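Local coordinates for 303aa long hypothetical esterase (Sulfolobus tokodaii, PDB 3AIN), which probably hydrolyses carboxylic ester bonds, as a thermostable, dimeric carboxylesterase of the hormone-sensitive-lipase-like family with an alpha/beta hydrolase fold, at residues A[206-211]-A[265-270]; A[259-264]-A[287-292]. The protein carries 1 engineered substitution. One frame throughout, in Å; residues are numbered along the deposited sequence.

The two contacts lie side by side in the alpha/beta hydrolase fold, their centres about 10 Å apart. Their segments alternate along the chain: 206-211 comes first, then 259-264 and 265-270 without a break, and last 287-292. Contact 2 joins the two strands, 255-260 and 283-288, of a beta-alpha-beta unit, and contact 1 sets helix 207-212 against the start of the unit's helix, 266-278. They touch directly, Arg266 and Ser208 of contact 1 reaching backbone carbonyls of contact 2. The loops beyond these two strands usually carry the acid and the histidine of the catalytic triad in this fold.

Contact 1 of 2, residues A[206-211]-A[265-270]; sequences TKSLYD and LRDQGE
The first turns of helices 207-212 and 266-278, running nearly antiparallel over 207-211 and 266-270 (162°), are clamped together by Ser208 and Asp267 through reciprocal bonds from side chain to backbone. Asp267 N donates to Ser208 OG at 3.0 Å, while Ser208 N donates to Asp267 OD2, also at 3.0 Å, meeting that oxygen from well above the carboxylate plane. Serine suits the place: with chi1 at 66° its OG lies between its own backbone N and carbonyl carbon, and from there it bonds Pro264 O as well. The other carboxylate oxygen, Asp267 OD1, forms a salt bridge with Arg266 NH2 at 3.0 Å. The Arg266 guanidinium has Ser208 CB over one face near its rim, and its NH1 bonds Glu261 O. Thr206, the N-cap of its helix, packs its CB 3.7 Å from Asp267 CB as the two side chains slide past each other. Its OG1 bonds Asp203, accepts weakly from Leu209 N, and accepts a hydrogen bond from a water that in turn accepts from Gln268 N, a bridge between the helices. Helix 207-212 is thereby fastened to the helix that follows strand 255-260; Leu265, just before that helix, packs on His293.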
loop_
_atom_site.group_PDB
_atom_site.type_symbol
_atom_site.label_atom_id
_atom_site.label_comp_id
_atom_site.label_asym_id
_atom_site.label_seq_id
_atom_site.Cartn_x
_atom_site.Cartn_y
_atom_site.Cartn_z
ATOM N N THR A 206 -21.104 4.258 12.744
ATOM C CA THR A 206 -20.248 4.806 11.684
ATOM C C THR A 206 -20.965 5.022 10.354
ATOM O O THR A 206 -21.829 4.258 9.969
ATOM C CB THR A 206 -18.930 4.017 11.432
ATOM O OG1 THR A 206 -19.237 2.697 10.966
ATOM C CG2 THR A 206 -18.079 3.923 12.751
ATOM N N LYS A 207 -20.523 6.017 9.611
ATOM C CA LYS A 207 -21.116 6.305 8.323
ATOM C C LYS A 207 -20.877 5.141 7.352
ATOM O O LYS A 207 -21.777 4.781 6.585
ATOM C CB LYS A 207 -20.565 7.623 7.778
ATOM C CG LYS A 207 -21.091 7.957 6.372
ATOM C CD LYS A 207 -21.468 9.421 6.267
ATOM C CE LYS A 207 -22.030 9.744 4.883
ATOM N NZ LYS A 207 -23.489 10.021 4.956
ATOM N N SER A 208 -19.686 4.548 7.392
ATOM C CA SER A 208 -19.420 3.383 6.516
ATOM C C SER A 208 -20.362 2.210 6.790
ATOM O O SER A 208 -20.755 1.484 5.864
ATOM C CB SER A 208 -17.935 2.962 6.550
ATOM O OG SER A 208 -17.569 2.479 7.842
ATOM N N LEU A 209 -20.778 2.016 8.037
ATOM C CA LEU A 209 -21.698 0.909 8.348
ATOM C C LEU A 209 -23.015 1.132 7.590
ATOM O O LEU A 209 -23.584 0.207 7.013
ATOM C CB LEU A 209 -21.977 0.877 9.867
ATOM C CG LEU A 209 -23.100 -0.084 10.277
ATOM C CD1 LEU A 209 -22.656 -1.531 10.079
ATOM C CD2 LEU A 209 -23.408 0.153 11.761
ATOM N N TYR A 210 -23.509 2.361 7.584
ATOM C CA TYR A 210 -24.782 2.631 6.898
ATOM C C TYR A 210 -24.629 2.708 5.373
ATOM O O TYR A 210 -25.480 2.199 4.634
ATOM C CB TYR A 210 -25.434 3.916 7.442
ATOM C CG TYR A 210 -25.975 3.722 8.831
ATOM C CD1 TYR A 210 -27.254 3.202 9.030
ATOM C CD2 TYR A 210 -25.161 3.905 9.948
ATOM C CE1 TYR A 210 -27.748 2.964 10.318
ATOM C CE2 TYR A 210 -25.593 3.560 11.215
ATOM C CZ TYR A 210 -26.911 3.151 11.407
ATOM O OH TYR A 210 -27.348 2.842 12.666
ATOM N N ASP A 211 -23.530 3.291 4.902
ATOM C CA ASP A 211 -23.315 3.445 3.456
ATOM C C ASP A 211 -23.094 2.079 2.825
ATOM O O ASP A 211 -23.428 1.878 1.655
ATOM C CB ASP A 211 -22.074 4.301 3.178
ATOM C CG ASP A 211 -22.313 5.801 3.358
ATOM O OD1 ASP A 211 -23.461 6.233 3.547
ATOM O OD2 ASP A 211 -21.313 6.539 3.300
ATOM N N LEU A 265 -16.951 -1.955 7.694
ATOM C CA LEU A 265 -15.939 -1.817 8.768
ATOM C C LEU A 265 -14.892 -0.739 8.502
ATOM O O LEU A 265 -13.921 -0.603 9.278
ATOM C CB LEU A 265 -15.185 -3.133 9.003
ATOM C CG LEU A 265 -15.957 -4.415 9.340
ATOM C CD1 LEU A 265 -15.045 -5.519 9.915
ATOM C CD2 LEU A 265 -17.159 -4.211 10.189
ATOM N N ARG A 266 -14.984 -0.053 7.357
ATOM C CA ARG A 266 -13.915 0.877 6.981
ATOM C C ARG A 266 -13.655 1.885 8.102
ATOM O O ARG A 266 -12.490 2.131 8.471
ATOM C CB ARG A 266 -14.294 1.633 5.709
ATOM C CG ARG A 266 -13.173 2.483 5.140
ATOM C CD ARG A 266 -13.751 3.381 4.025
ATOM N NE ARG A 266 -14.613 4.414 4.601
ATOM C CZ ARG A 266 -15.754 4.848 4.067
ATOM N NH1 ARG A 266 -16.207 4.332 2.932
ATOM N NH2 ARG A 266 -16.465 5.794 4.686
ATOM N N ASP A 267 -14.686 2.623 8.492
ATOM C CA ASP A 267 -14.447 3.724 9.424
ATOM C C ASP A 267 -13.834 3.219 10.738
ATOM O O ASP A 267 -12.954 3.863 11.315
ATOM C CB ASP A 267 -15.721 4.531 9.677
ATOM C CG ASP A 267 -16.179 5.291 8.443
ATOM O OD1 ASP A 267 -15.431 5.343 7.445
ATOM O OD2 ASP A 267 -17.238 5.936 8.515
ATOM N N GLN A 268 -14.340 2.129 11.281
ATOM C CA GLN A 268 -13.790 1.672 12.556
ATOM C C GLN A 268 -12.341 1.195 12.435
ATOM O O GLN A 268 -11.559 1.352 13.367
ATOM C CB GLN A 268 -14.702 0.623 13.221
ATOM C CG GLN A 268 -14.750 -0.700 12.496
ATOM C CD GLN A 268 -15.713 -1.654 13.170
ATOM O OE1 GLN A 268 -16.927 -1.433 13.197
ATOM N NE2 GLN A 268 -15.162 -2.624 13.842
ATOM N N GLY A 269 -11.958 0.636 11.285
ATOM C CA GLY A 269 -10.522 0.386 11.044
ATOM C C GLY A 269 -9.695 1.648 11.150
ATOM O O GLY A 269 -8.595 1.613 11.687
ATOM N N GLU A 270 -10.095 2.665 10.388
ATOM C CA GLU A 270 -9.408 3.947 10.456
ATOM C C GLU A 270 -9.337 4.441 11.900
ATOM O O GLU A 270 -8.325 5.050 12.300
ATOM C CB GLU A 270 -10.112 4.976 9.551
ATOM C CG GLU A 270 -9.992 4.653 8.053
ATOM C CD GLU A 270 -10.528 5.793 7.184
ATOM O OE1 GLU A 270 -10.452 6.957 7.625
ATOM O OE2 GLU A 270 -10.913 5.526 6.040
HETATM O O HOH W 1 -16.956 0.990 10.551
#

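Contact 2 of 2, residues A[259-264]-A[287-292]; sequences TAEHDP and GFNNVI. Engineered in segment 287-292: Gly287 (natural residue Arg).
Glu261 OE1 accepts the backbone N-H of Asn290 at 2.8 Å, using the anti lone pair that points away from the other carboxylate oxygen. An extended chain, with CG anti to the backbone N (chi1 179°), carries the carboxylate across to the turn at 289-290 and past Asn289, whose CB it touches. Asparagine fits position 290 because it tolerates the left-handed backbone found there (phi 71°). Three backbone bonds complete the polar join. Phe288 N donates to Thr259 O at 2.9 Å and Glu261 N to Phe288 O at 3.0 Å, the parallel pattern of neighbouring strands; further along the chain, His262 N donates to Val291 O at 3.0 Å, almost straight on (172° at the oxygen). Packing spreads from these bonds. The small Ala260 lets Val291 come close, CB to CG2 3.9 Å, and Ile292 CG2 rests 4.1 Å from His262 CB. Glu261 CG lies over one face of the His262 ring, which also meets Phe216. Gly287, an engineered residue in place of arginine, brings its CA 3.4 Å from Thr259 OG1. Phe288 lies on the same face of the sheet as Ala260 and packs on Phe295 and on Ala308 of helix 303-321. Strand 283-288 is outermost in its own chain, yet Gly287 and Phe288 pair antiparallel with a strand of the second subunit, and Asn289 OD1 bonds Ser285 OG of the second subunit, so the sheet continues through the dimer.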
loop_
_atom_site.group_PDB
_atom_site.type_symbol
_atom_site.label_atom_id
_atom_site.label_comp_id
_atom_site.label_asym_id
_atom_site.label_seq_id
_atom_site.Cartn_x
_atom_site.Cartn_y
_atom_site.Cartn_z
ATOM N N THR A 259 -7.730 -0.930 5.109
ATOM C CA THR A 259 -9.188 -0.896 5.050
ATOM C C THR A 259 -9.620 -0.916 3.598
ATOM O O THR A 259 -8.795 -0.788 2.690
ATOM C CB THR A 259 -9.769 0.350 5.721
ATOM O OG1 THR A 259 -9.172 1.526 5.149
ATOM C CG2 THR A 259 -9.531 0.328 7.242
ATOM N N ALA A 260 -10.893 -1.250 3.387
ATOM C CA ALA A 260 -11.457 -1.308 2.029
ATOM C C ALA A 260 -12.539 -0.241 1.899
ATOM O O ALA A 260 -13.338 -0.045 2.817
ATOM C CB ALA A 260 -12.059 -2.713 1.787
ATOM N N GLU A 261 -12.579 0.426 0.742
ATOM C CA GLU A 261 -13.476 1.554 0.529
ATOM C C GLU A 261 -14.956 1.190 0.753
ATOM O O GLU A 261 -15.674 1.898 1.459
ATOM C CB GLU A 261 -13.276 2.129 -0.874
ATOM C CG GLU A 261 -14.222 3.309 -1.139
ATOM C CD GLU A 261 -13.945 4.014 -2.469
ATOM O OE1 GLU A 261 -13.400 3.381 -3.390
ATOM O OE2 GLU A 261 -14.433 5.144 -2.627
ATOM N N HIS A 262 -15.393 0.080 0.176
ATOM C CA HIS A 262 -16.820 -0.263 0.197
ATOM C C HIS A 262 -17.108 -1.280 1.296
ATOM O O HIS A 262 -17.800 -2.260 1.074
ATOM C CB HIS A 262 -17.233 -0.858 -1.155
ATOM C CG HIS A 262 -16.989 0.059 -2.312
ATOM N ND1 HIS A 262 -17.499 1.342 -2.355
ATOM C CD2 HIS A 262 -16.190 -0.065 -3.399
ATOM C CE1 HIS A 262 -17.002 1.975 -3.403
ATOM N NE2 HIS A 262 -16.288 1.113 -4.107
ATOM N N ASP A 263 -16.611 -1.025 2.490
ATOM C CA ASP A 263 -16.638 -2.010 3.584
ATOM C C ASP A 263 -17.356 -1.349 4.752
ATOM O O ASP A 263 -16.991 -0.212 5.138
ATOM C CB ASP A 263 -15.192 -2.300 3.985
ATOM C CG ASP A 263 -15.057 -3.396 5.011
ATOM O OD1 ASP A 263 -16.033 -3.703 5.751
ATOM O OD2 ASP A 263 -13.869 -3.757 5.272
ATOM N N PRO A 264 -18.413 -1.987 5.295
ATOM C CA PRO A 264 -19.013 -1.364 6.470
ATOM C C PRO A 264 -18.023 -1.160 7.634
ATOM O O PRO A 264 -18.279 -0.304 8.493
ATOM C CB PRO A 264 -20.145 -2.342 6.866
ATOM C CG PRO A 264 -19.686 -3.667 6.337
ATOM C CD PRO A 264 -19.028 -3.303 5.010
ATOM N N GLY A 287 -6.118 2.929 2.900
ATOM C CA GLY A 287 -7.456 2.548 2.395
ATOM C C GLY A 287 -7.337 2.128 0.946
ATOM O O GLY A 287 -6.976 2.921 0.069
ATOM N N PHE A 288 -7.642 0.867 0.665
ATOM C CA PHE A 288 -7.660 0.414 -0.705
ATOM C C PHE A 288 -9.024 0.740 -1.330
ATOM O O PHE A 288 -10.048 0.380 -0.804
ATOM C CB PHE A 288 -7.396 -1.099 -0.744
ATOM C CG PHE A 288 -5.927 -1.450 -0.706
ATOM C CD1 PHE A 288 -5.325 -2.098 -1.785
ATOM C CD2 PHE A 288 -5.182 -1.241 0.454
ATOM C CE1 PHE A 288 -3.952 -2.391 -1.767
ATOM C CE2 PHE A 288 -3.791 -1.517 0.472
ATOM C CZ PHE A 288 -3.192 -2.112 -0.627
ATOM N N ASN A 289 -8.998 1.585 -2.345
ATOM C CA ASN A 289 -10.215 2.022 -3.018
ATOM C C ASN A 289 -10.789 0.964 -3.962
ATOM O O ASN A 289 -10.101 0.043 -4.353
ATOM C CB ASN A 289 -9.956 3.343 -3.736
ATOM C CG ASN A 289 -9.556 4.463 -2.766
ATOM O OD1 ASN A 289 -8.562 5.188 -2.979
ATOM N ND2 ASN A 289 -10.319 4.608 -1.699
ATOM N N ASN A 290 -12.087 1.093 -4.256
ATOM C CA ASN A 290 -12.750 0.298 -5.301
ATOM C C ASN A 290 -12.932 -1.182 -4.947
ATOM O O ASN A 290 -13.059 -2.033 -5.842
ATOM C CB ASN A 290 -12.008 0.448 -6.639
ATOM C CG ASN A 290 -11.675 1.892 -6.957
ATOM O OD1 ASN A 290 -10.491 2.272 -7.028
ATOM N ND2 ASN A 290 -12.707 2.734 -7.016
ATOM N N VAL A 291 -12.718 -1.520 -3.673
ATOM C CA VAL A 291 -12.758 -2.919 -3.231
ATOM C C VAL A 291 -13.654 -3.097 -2.008
ATOM O O VAL A 291 -14.046 -2.132 -1.368
ATOM C CB VAL A 291 -11.335 -3.493 -2.920
ATOM C CG1 VAL A 291 -10.504 -3.535 -4.202
ATOM C CG2 VAL A 291 -10.597 -2.700 -1.826
ATOM N N ILE A 292 -14.025 -4.347 -1.741
ATOM C CA ILE A 292 -14.984 -4.687 -0.692
ATOM C C ILE A 292 -14.285 -5.498 0.391
ATOM O O ILE A 292 -13.146 -5.946 0.210
ATOM C CB ILE A 292 -16.097 -5.601 -1.291
ATOM C CG1 ILE A 292 -15.479 -6.845 -1.920
ATOM C CG2 ILE A 292 -16.909 -4.785 -2.295
ATOM C CD1 ILE A 292 -16.484 -7.959 -2.222
#